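Flap endonuclease 1 (Methanocaldococcus jannaschii, PDB 1A76) cuts 5' flaps from branched DNA and trims 5' ends as a magnesium-dependent, structure-specific nuclease of DNA replication and repair. Local coordinates at residues A31-L36 against S125-K130; P281-I286 against K303-L308. All blocks are in the same frame, centred on the assembly; numbering follows the deposited sequence.

How the contacts relate
After strands 12-13 and 23-27 the chain forms helix 28-38, which carries one half of contact 1. It returns 89 residues later with 125-130, a turn running into the first residues of helix 129-142, and so closes a long loop joining the N-domain to the I-domain. Contact 2 follows much further on and is far more local: 281-286 starts helix 283-292, and after 16 intervening residues 303-308 on helix 298-315 packs back against it as a helical hairpin. The two loops run in series, neither nested nor crossed, with centres about 23 Å apart. Helices 56-70 and 129-142 lie between them, each touching residues of both contacts.

Contact 1: residues A31-L36 against S125-K130; sequences ALYQFL and SYLTPK
Leu127 meets Leu32, Tyr33 and Leu36 on one side of helix 28-38. Its CD1 methyl sits over the middle of the Tyr33 ring, 3.4 Å from the centroid and 11° off the ring normal, a CH-pi contact with the side chains crossing at about a right angle. The Tyr33 side chain lies about 7 Å from a bound manganese. The same methyl of Leu127 reaches Leu32 CB at 3.8 Å, while Leu36 CD1 presses on Leu127 CG at 3.6 Å. Leu36 CD2 more loosely meets Tyr126 CB at 4.2 Å. A branched, apolar leucine suits a place between a ring face and two aliphatic chains.

The polar part lies within 125-130. Ser125 OG, in the plane of the Tyr33 ring at its edge and 3.5 Å from CE1, accepts from Leu127 N at 3.2 Å in an ST turn. The hydroxyl reaches that N-H because chi1 of 64° sets it between its backbone N and carbonyl carbon. With Leu127 cut back to an alanine, the ring face and Leu32 CB would probably lose the CD1 methyl, leaving Leu36 CD1 only the CB contact.

One leucine, set against a ring face and two leucines, thus joins N-domain to I-domain by apolar and CH-pi contacts.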
ATOM      1  N   ALA A  31       2.770  -2.226  -2.708  1.00  5.70           N
ATOM      2  CA  ALA A  31       3.440  -2.532  -3.961  1.00  4.34           C
ATOM      3  C   ALA A  31       4.824  -3.131  -3.724  1.00  6.06           C
ATOM      4  O   ALA A  31       5.196  -4.127  -4.339  1.00  6.47           O
ATOM      5  CB  ALA A  31       3.546  -1.260  -4.817  1.00  3.57           C
ATOM      6  N   LEU A  32       5.582  -2.507  -2.833  1.00  6.73           N
ATOM      7  CA  LEU A  32       6.925  -2.969  -2.504  1.00 10.03           C
ATOM      8  C   LEU A  32       6.965  -4.384  -1.956  1.00  9.17           C
ATOM      9  O   LEU A  32       7.821  -5.172  -2.342  1.00  9.11           O
ATOM     10  CB  LEU A  32       7.567  -2.015  -1.494  1.00 11.76           C
ATOM     11  CG  LEU A  32       8.469  -0.944  -2.134  1.00 13.79           C
ATOM     12  CD1 LEU A  32       8.150  -0.753  -3.615  1.00 12.52           C
ATOM     13  CD2 LEU A  32       8.302   0.345  -1.392  1.00 12.63           C
ATOM     14  N   TYR A  33       6.058  -4.683  -1.026  1.00 11.16           N
ATOM     15  CA  TYR A  33       5.980  -6.009  -0.436  1.00 10.74           C
ATOM     16  C   TYR A  33       5.622  -6.994  -1.548  1.00  8.96           C
ATOM     17  O   TYR A  33       6.181  -8.087  -1.624  1.00  9.44           O
ATOM     18  CB  TYR A  33       4.923  -6.030   0.668  1.00 13.91           C
ATOM     19  CG  TYR A  33       5.366  -5.388   1.967  1.00 17.08           C
ATOM     20  CD1 TYR A  33       6.419  -5.919   2.714  1.00 18.14           C
ATOM     21  CD2 TYR A  33       4.697  -4.271   2.478  1.00 18.19           C
ATOM     22  CE1 TYR A  33       6.790  -5.349   3.946  1.00 19.49           C
ATOM     23  CE2 TYR A  33       5.056  -3.698   3.695  1.00 19.69           C
ATOM     24  CZ  TYR A  33       6.099  -4.239   4.427  1.00 21.03           C
ATOM     25  OH  TYR A  33       6.441  -3.654   5.633  1.00 25.56           O
ATOM     26  N   GLN A  34       4.714  -6.583  -2.429  1.00 10.23           N
ATOM     27  CA  GLN A  34       4.289  -7.412  -3.556  1.00 11.76           C
ATOM     28  C   GLN A  34       5.457  -7.767  -4.478  1.00 10.89           C
ATOM     29  O   GLN A  34       5.584  -8.914  -4.895  1.00 11.45           O
ATOM     30  CB  GLN A  34       3.196  -6.698  -4.358  1.00 14.96           C
ATOM     31  CG  GLN A  34       2.519  -7.568  -5.400  1.00 16.78           C
ATOM     32  CD  GLN A  34       1.967  -8.856  -4.813  1.00 18.40           C
ATOM     33  OE1 GLN A  34       1.173  -8.831  -3.867  1.00 18.27           O
ATOM     34  NE2 GLN A  34       2.392  -9.987  -5.366  1.00 17.34           N
ATOM     35  N   PHE A  35       6.297  -6.783  -4.791  1.00 11.93           N
ATOM     36  CA  PHE A  35       7.464  -6.993  -5.656  1.00 12.64           C
ATOM     37  C   PHE A  35       8.430  -7.963  -5.001  1.00 11.94           C
ATOM     38  O   PHE A  35       9.000  -8.822  -5.664  1.00 13.47           O
ATOM     39  CB  PHE A  35       8.219  -5.671  -5.915  1.00 10.60           C
ATOM     40  CG  PHE A  35       7.439  -4.658  -6.726  1.00  9.96           C
ATOM     41  CD1 PHE A  35       6.411  -5.055  -7.579  1.00  8.70           C
ATOM     42  CD2 PHE A  35       7.721  -3.296  -6.602  1.00  8.53           C
ATOM     43  CE1 PHE A  35       5.675  -4.102  -8.294  1.00  8.14           C
ATOM     44  CE2 PHE A  35       6.994  -2.337  -7.305  1.00  9.22           C
ATOM     45  CZ  PHE A  35       5.970  -2.737  -8.152  1.00  6.13           C
ATOM     46  N   LEU A  36       8.613  -7.801  -3.692  1.00 12.94           N
ATOM     47  CA  LEU A  36       9.522  -8.636  -2.929  1.00 14.30           C
ATOM     48  C   LEU A  36       9.101 -10.095  -2.938  1.00 16.00           C
ATOM     49  O   LEU A  36       9.956 -10.979  -2.996  1.00 15.54           O
ATOM     50  CB  LEU A  36       9.619  -8.143  -1.479  1.00 13.50           C
ATOM     51  CG  LEU A  36      10.606  -7.003  -1.206  1.00 11.62           C
ATOM     52  CD1 LEU A  36      10.339  -6.357   0.143  1.00 10.96           C
ATOM     53  CD2 LEU A  36      12.017  -7.565  -1.259  1.00 13.28           C
ATOM     54  N   SER A 125      11.215  -6.733   8.138  1.00 25.26           N
ATOM     55  CA  SER A 125      11.325  -7.633   6.974  1.00 22.28           C
ATOM     56  C   SER A 125      12.436  -7.225   6.000  1.00 19.95           C
ATOM     57  O   SER A 125      13.278  -6.379   6.315  1.00 20.12           O
ATOM     58  CB  SER A 125      10.001  -7.675   6.210  1.00 21.51           C
ATOM     59  OG  SER A 125       9.699  -6.401   5.673  1.00 21.61           O
ATOM     60  N   TYR A 126      12.437  -7.841   4.820  1.00 16.75           N
ATOM     61  CA  TYR A 126      13.427  -7.507   3.804  1.00 15.46           C
ATOM     62  C   TYR A 126      13.181  -6.062   3.353  1.00 17.96           C
ATOM     63  O   TYR A 126      14.074  -5.402   2.815  1.00 18.90           O
ATOM     64  CB  TYR A 126      13.290  -8.437   2.603  1.00 16.39           C
ATOM     65  CG  TYR A 126      14.072  -9.731   2.687  1.00 16.51           C
ATOM     66  CD1 TYR A 126      15.219  -9.835   3.474  1.00 16.84           C
ATOM     67  CD2 TYR A 126      13.680 -10.847   1.947  1.00 15.38           C
ATOM     68  CE1 TYR A 126      15.957 -11.018   3.519  1.00 17.85           C
ATOM     69  CE2 TYR A 126      14.413 -12.034   1.987  1.00 18.68           C
ATOM     70  CZ  TYR A 126      15.548 -12.109   2.773  1.00 18.17           C
ATOM     71  OH  TYR A 126      16.280 -13.282   2.816  1.00 23.18           O
ATOM     72  N   LEU A 127      11.951  -5.588   3.542  1.00 18.46           N
ATOM     73  CA  LEU A 127      11.594  -4.217   3.170  1.00 18.22           C
ATOM     74  C   LEU A 127      12.066  -3.308   4.292  1.00 19.69           C
ATOM     75  O   LEU A 127      11.323  -3.033   5.232  1.00 23.14           O
ATOM     76  CB  LEU A 127      10.077  -4.068   3.002  1.00 18.48           C
ATOM     77  CG  LEU A 127       9.531  -3.262   1.814  1.00 18.80           C
ATOM     78  CD1 LEU A 127       8.181  -2.674   2.185  1.00 20.14           C
ATOM     79  CD2 LEU A 127      10.497  -2.161   1.405  1.00 19.29           C
ATOM     80  N   THR A 128      13.308  -2.853   4.185  1.00 21.36           N
ATOM     81  CA  THR A 128      13.907  -1.989   5.194  1.00 17.88           C
ATOM     82  C   THR A 128      13.702  -0.513   4.888  1.00 15.30           C
ATOM     83  O   THR A 128      13.435  -0.139   3.758  1.00 13.93           O
ATOM     84  CB  THR A 128      15.424  -2.203   5.288  1.00 17.27           C
ATOM     85  OG1 THR A 128      16.018  -1.933   4.011  1.00 17.70           O
ATOM     86  CG2 THR A 128      15.748  -3.615   5.705  1.00 12.05           C
ATOM     87  N   PRO A 129      13.821   0.345   5.910  1.00 15.71           N
ATOM     88  CA  PRO A 129      13.652   1.788   5.690  1.00 15.92           C
ATOM     89  C   PRO A 129      14.603   2.298   4.606  1.00 19.26           C
ATOM     90  O   PRO A 129      14.226   3.136   3.789  1.00 17.83           O
ATOM     91  CB  PRO A 129      13.954   2.393   7.057  1.00 16.73           C
ATOM     92  CG  PRO A 129      13.582   1.291   8.024  1.00 12.57           C
ATOM     93  CD  PRO A 129      14.043   0.029   7.333  1.00 14.46           C
ATOM     94  N   LYS A 130      15.832   1.785   4.603  1.00 18.75           N
ATOM     95  CA  LYS A 130      16.826   2.183   3.612  1.00 18.44           C
ATOM     96  C   LYS A 130      16.392   1.785   2.200  1.00 17.94           C
ATOM     97  O   LYS A 130      16.597   2.534   1.246  1.00 17.79           O
ATOM     98  CB  LYS A 130      18.176   1.536   3.911  1.00 21.70           C
ATOM     99  CG  LYS A 130      19.166   1.591   2.745  1.00 28.70           C
ATOM    100  CD  LYS A 130      19.434   3.042   2.331  1.00 32.60           C
ATOM    101  CE  LYS A 130      20.577   3.151   1.328  1.00 33.45           C
ATOM    102  NZ  LYS A 130      21.277   4.462   1.429  1.00 36.08           N
TER

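Contact 2: residues P281-I286 against K303-L308; sequences PDKEGI and KHVDKL
A salt bridge at the margin of an apolar helix-helix interface joins 281-286, at the start of helix 283-292, to 303-308 in helix 298-315. Lys283 reaches across: extended beyond CG, its chain brings NZ to 2.7 Å from Asp306 OD1, which is met from above the carboxylate plane, 38° out of it. A water accepts from the same NZ and donates to Asp306 O, so the ammonium holds Asp306 both directly and through the water. Lys302 gives OD1 a second salt bridge, and two positive partners are likely to keep the carboxylate ionised. Lysine suits this place because its aliphatic part can run past Val305, with CE 3.5 Å from Val305 O, before the charge emerges.

Apolar contacts lie beside the bridge. Ile286 CG2 and Val305 CG1 meet tightly at 3.5 Å, two beta-branched side chains lying antiparallel alongside each other. Pro281 CB packs on Leu308 CD2 at 3.6 Å; with CG anti to the backbone N (chi1 168°), Leu308 turns CG and the CD2 methyl onto the proline ring. Asp282 is the N-cap, its OD1 accepting from Gly285 N at 3.0 Å. With the Asp282 carboxylate folded over it, Gly285 leaves room that a CB would probably take from OD2.

Further along helix 298-315, Tyr309 and Ile312 also touch Pro281. Val305 and Leu308 reach helix 56-70 at Phe62 and Leu69, while Ile286 and Leu308 share Met142 of helix 129-142, so the hairpin packs against both helices.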
ATOM      1  N   PRO A 281      13.074  12.114 -16.881  1.00 12.85           N
ATOM      2  CA  PRO A 281      13.988  11.241 -16.128  1.00 13.53           C
ATOM      3  C   PRO A 281      15.481  11.550 -16.287  1.00 13.95           C
ATOM      4  O   PRO A 281      15.937  11.924 -17.375  1.00 16.28           O
ATOM      5  CB  PRO A 281      13.659   9.844 -16.644  1.00 11.63           C
ATOM      6  CG  PRO A 281      13.116  10.066 -18.024  1.00  9.74           C
ATOM      7  CD  PRO A 281      12.485  11.431 -18.050  1.00 11.59           C
ATOM      8  N   ASP A 282      16.226  11.389 -15.193  1.00 12.82           N
ATOM      9  CA  ASP A 282      17.665  11.608 -15.198  1.00 11.03           C
ATOM     10  C   ASP A 282      18.237  10.266 -15.651  1.00 11.17           C
ATOM     11  O   ASP A 282      18.505   9.383 -14.832  1.00 11.76           O
ATOM     12  CB  ASP A 282      18.153  11.968 -13.780  1.00 12.74           C
ATOM     13  CG  ASP A 282      19.674  11.985 -13.657  1.00 12.10           C
ATOM     14  OD1 ASP A 282      20.379  11.739 -14.667  1.00 12.84           O
ATOM     15  OD2 ASP A 282      20.172  12.241 -12.531  1.00 12.01           O
ATOM     16  N   LYS A 283      18.383  10.120 -16.969  1.00 11.50           N
ATOM     17  CA  LYS A 283      18.880   8.896 -17.578  1.00  9.97           C
ATOM     18  C   LYS A 283      20.186   8.385 -16.981  1.00 12.16           C
ATOM     19  O   LYS A 283      20.318   7.197 -16.720  1.00 12.79           O
ATOM     20  CB  LYS A 283      19.055   9.086 -19.086  1.00 11.04           C
ATOM     21  CG  LYS A 283      17.751   9.351 -19.851  1.00 10.80           C
ATOM     22  CD  LYS A 283      17.984   9.333 -21.359  1.00  9.65           C
ATOM     23  CE  LYS A 283      16.667   9.176 -22.122  1.00 13.23           C
ATOM     24  NZ  LYS A 283      16.838   9.366 -23.597  1.00 10.48           N
ATOM     25  N   GLU A 284      21.139   9.286 -16.772  1.00 13.99           N
ATOM     26  CA  GLU A 284      22.452   8.937 -16.234  1.00 14.22           C
ATOM     27  C   GLU A 284      22.388   8.418 -14.803  1.00 11.57           C
ATOM     28  O   GLU A 284      23.035   7.423 -14.459  1.00 10.93           O
ATOM     29  CB  GLU A 284      23.376  10.165 -16.284  1.00 12.11           C
ATOM     30  CG  GLU A 284      23.793  10.599 -17.690  1.00 15.80           C
ATOM     31  CD  GLU A 284      22.652  11.231 -18.459  1.00 14.69           C
ATOM     32  OE1 GLU A 284      21.913  12.035 -17.851  1.00 14.74           O
ATOM     33  OE2 GLU A 284      22.487  10.918 -19.659  1.00 15.72           O
ATOM     34  N   GLY A 285      21.622   9.114 -13.968  1.00 11.13           N
ATOM     35  CA  GLY A 285      21.481   8.718 -12.579  1.00 14.93           C
ATOM     36  C   GLY A 285      20.802   7.372 -12.441  1.00 16.61           C
ATOM     37  O   GLY A 285      21.144   6.595 -11.553  1.00 15.63           O
ATOM     38  N   ILE A 286      19.831   7.098 -13.308  1.00 14.43           N
ATOM     39  CA  ILE A 286      19.131   5.821 -13.262  1.00 13.79           C
ATOM     40  C   ILE A 286      20.089   4.691 -13.624  1.00 12.06           C
ATOM     41  O   ILE A 286      20.110   3.643 -12.963  1.00  9.77           O
ATOM     42  CB  ILE A 286      17.902   5.816 -14.225  1.00 12.86           C
ATOM     43  CG1 ILE A 286      16.806   6.732 -13.651  1.00 11.87           C
ATOM     44  CG2 ILE A 286      17.386   4.405 -14.398  1.00 13.59           C
ATOM     45  CD1 ILE A 286      15.721   7.114 -14.626  1.00 12.69           C
ATOM     46  N   LYS A 303      17.351   0.975 -22.772  1.00 20.35           N
ATOM     47  CA  LYS A 303      16.167   0.967 -23.607  1.00 21.17           C
ATOM     48  C   LYS A 303      14.957   1.532 -22.869  1.00 20.55           C
ATOM     49  O   LYS A 303      14.170   2.293 -23.434  1.00 19.42           O
ATOM     50  CB  LYS A 303      15.874  -0.460 -24.070  1.00 21.26           C
ATOM     51  CG  LYS A 303      14.704  -0.570 -25.022  1.00 24.99           C
ATOM     52  CD  LYS A 303      14.341  -2.021 -25.262  1.00 30.02           C
ATOM     53  CE  LYS A 303      14.387  -2.353 -26.737  1.00 34.67           C
ATOM     54  NZ  LYS A 303      13.384  -1.548 -27.496  1.00 37.69           N
ATOM     55  N   HIS A 304      14.811   1.170 -21.603  1.00 19.87           N
ATOM     56  CA  HIS A 304      13.671   1.651 -20.851  1.00 18.02           C
ATOM     57  C   HIS A 304      13.732   3.099 -20.413  1.00 17.02           C
ATOM     58  O   HIS A 304      12.704   3.771 -20.416  1.00 13.19           O
ATOM     59  CB  HIS A 304      13.410   0.734 -19.662  1.00 18.43           C
ATOM     60  CG  HIS A 304      12.812  -0.575 -20.063  1.00 16.92           C
ATOM     61  ND1 HIS A 304      11.451  -0.786 -20.115  1.00 21.62           N
ATOM     62  CD2 HIS A 304      13.387  -1.717 -20.504  1.00 17.55           C
ATOM     63  CE1 HIS A 304      11.216  -2.003 -20.570  1.00 21.56           C
ATOM     64  NE2 HIS A 304      12.373  -2.587 -20.812  1.00 19.45           N
ATOM     65  N   VAL A 305      14.915   3.595 -20.048  1.00 15.30           N
ATOM     66  CA  VAL A 305      15.015   4.999 -19.633  1.00 14.68           C
ATOM     67  C   VAL A 305      14.770   5.886 -20.852  1.00 12.43           C
ATOM     68  O   VAL A 305      14.268   7.004 -20.726  1.00 12.28           O
ATOM     69  CB  VAL A 305      16.405   5.341 -18.989  1.00 15.73           C
ATOM     70  CG1 VAL A 305      16.648   4.451 -17.770  1.00 17.61           C
ATOM     71  CG2 VAL A 305      17.533   5.167 -20.003  1.00 17.06           C
ATOM     72  N   ASP A 306      15.123   5.388 -22.034  1.00 12.16           N
ATOM     73  CA  ASP A 306      14.901   6.145 -23.269  1.00 11.22           C
ATOM     74  C   ASP A 306      13.395   6.178 -23.549  1.00 14.27           C
ATOM     75  O   ASP A 306      12.840   7.197 -23.961  1.00 12.13           O
ATOM     76  CB  ASP A 306      15.650   5.492 -24.439  1.00 10.92           C
ATOM     77  CG  ASP A 306      17.148   5.800 -24.419  1.00 10.37           C
ATOM     78  OD1 ASP A 306      17.560   6.732 -23.696  1.00  7.92           O
ATOM     79  OD2 ASP A 306      17.915   5.109 -25.124  1.00 11.98           O
ATOM     80  N   LYS A 307      12.726   5.059 -23.302  1.00 16.59           N
ATOM     81  CA  LYS A 307      11.286   4.985 -23.512  1.00 16.33           C
ATOM     82  C   LYS A 307      10.576   5.829 -22.447  1.00 15.60           C
ATOM     83  O   LYS A 307       9.593   6.506 -22.744  1.00 14.81           O
ATOM     84  CB  LYS A 307      10.801   3.534 -23.417  1.00 18.96           C
ATOM     85  CG  LYS A 307      11.531   2.566 -24.334  1.00 23.77           C
ATOM     86  CD  LYS A 307      10.617   1.428 -24.765  1.00 28.94           C
ATOM     87  CE  LYS A 307      11.254   0.083 -24.478  1.00 27.86           C
ATOM     88  NZ  LYS A 307      11.779   0.046 -23.081  1.00 31.24           N
ATOM     89  N   LEU A 308      11.070   5.789 -21.209  1.00 14.33           N
ATOM     90  CA  LEU A 308      10.452   6.568 -20.130  1.00 13.10           C
ATOM     91  C   LEU A 308      10.541   8.052 -20.438  1.00 13.44           C
ATOM     92  O   LEU A 308       9.580   8.792 -20.270  1.00  9.83           O
ATOM     93  CB  LEU A 308      11.113   6.284 -18.769  1.00 12.56           C
ATOM     94  CG  LEU A 308      10.722   7.254 -17.629  1.00 14.56           C
ATOM     95  CD1 LEU A 308       9.225   7.151 -17.317  1.00 14.47           C
ATOM     96  CD2 LEU A 308      11.549   6.946 -16.381  1.00 11.20           C
TER
HETATM   97  O   HOH W   1      14.529   9.111 -24.957  1.00 18.36           O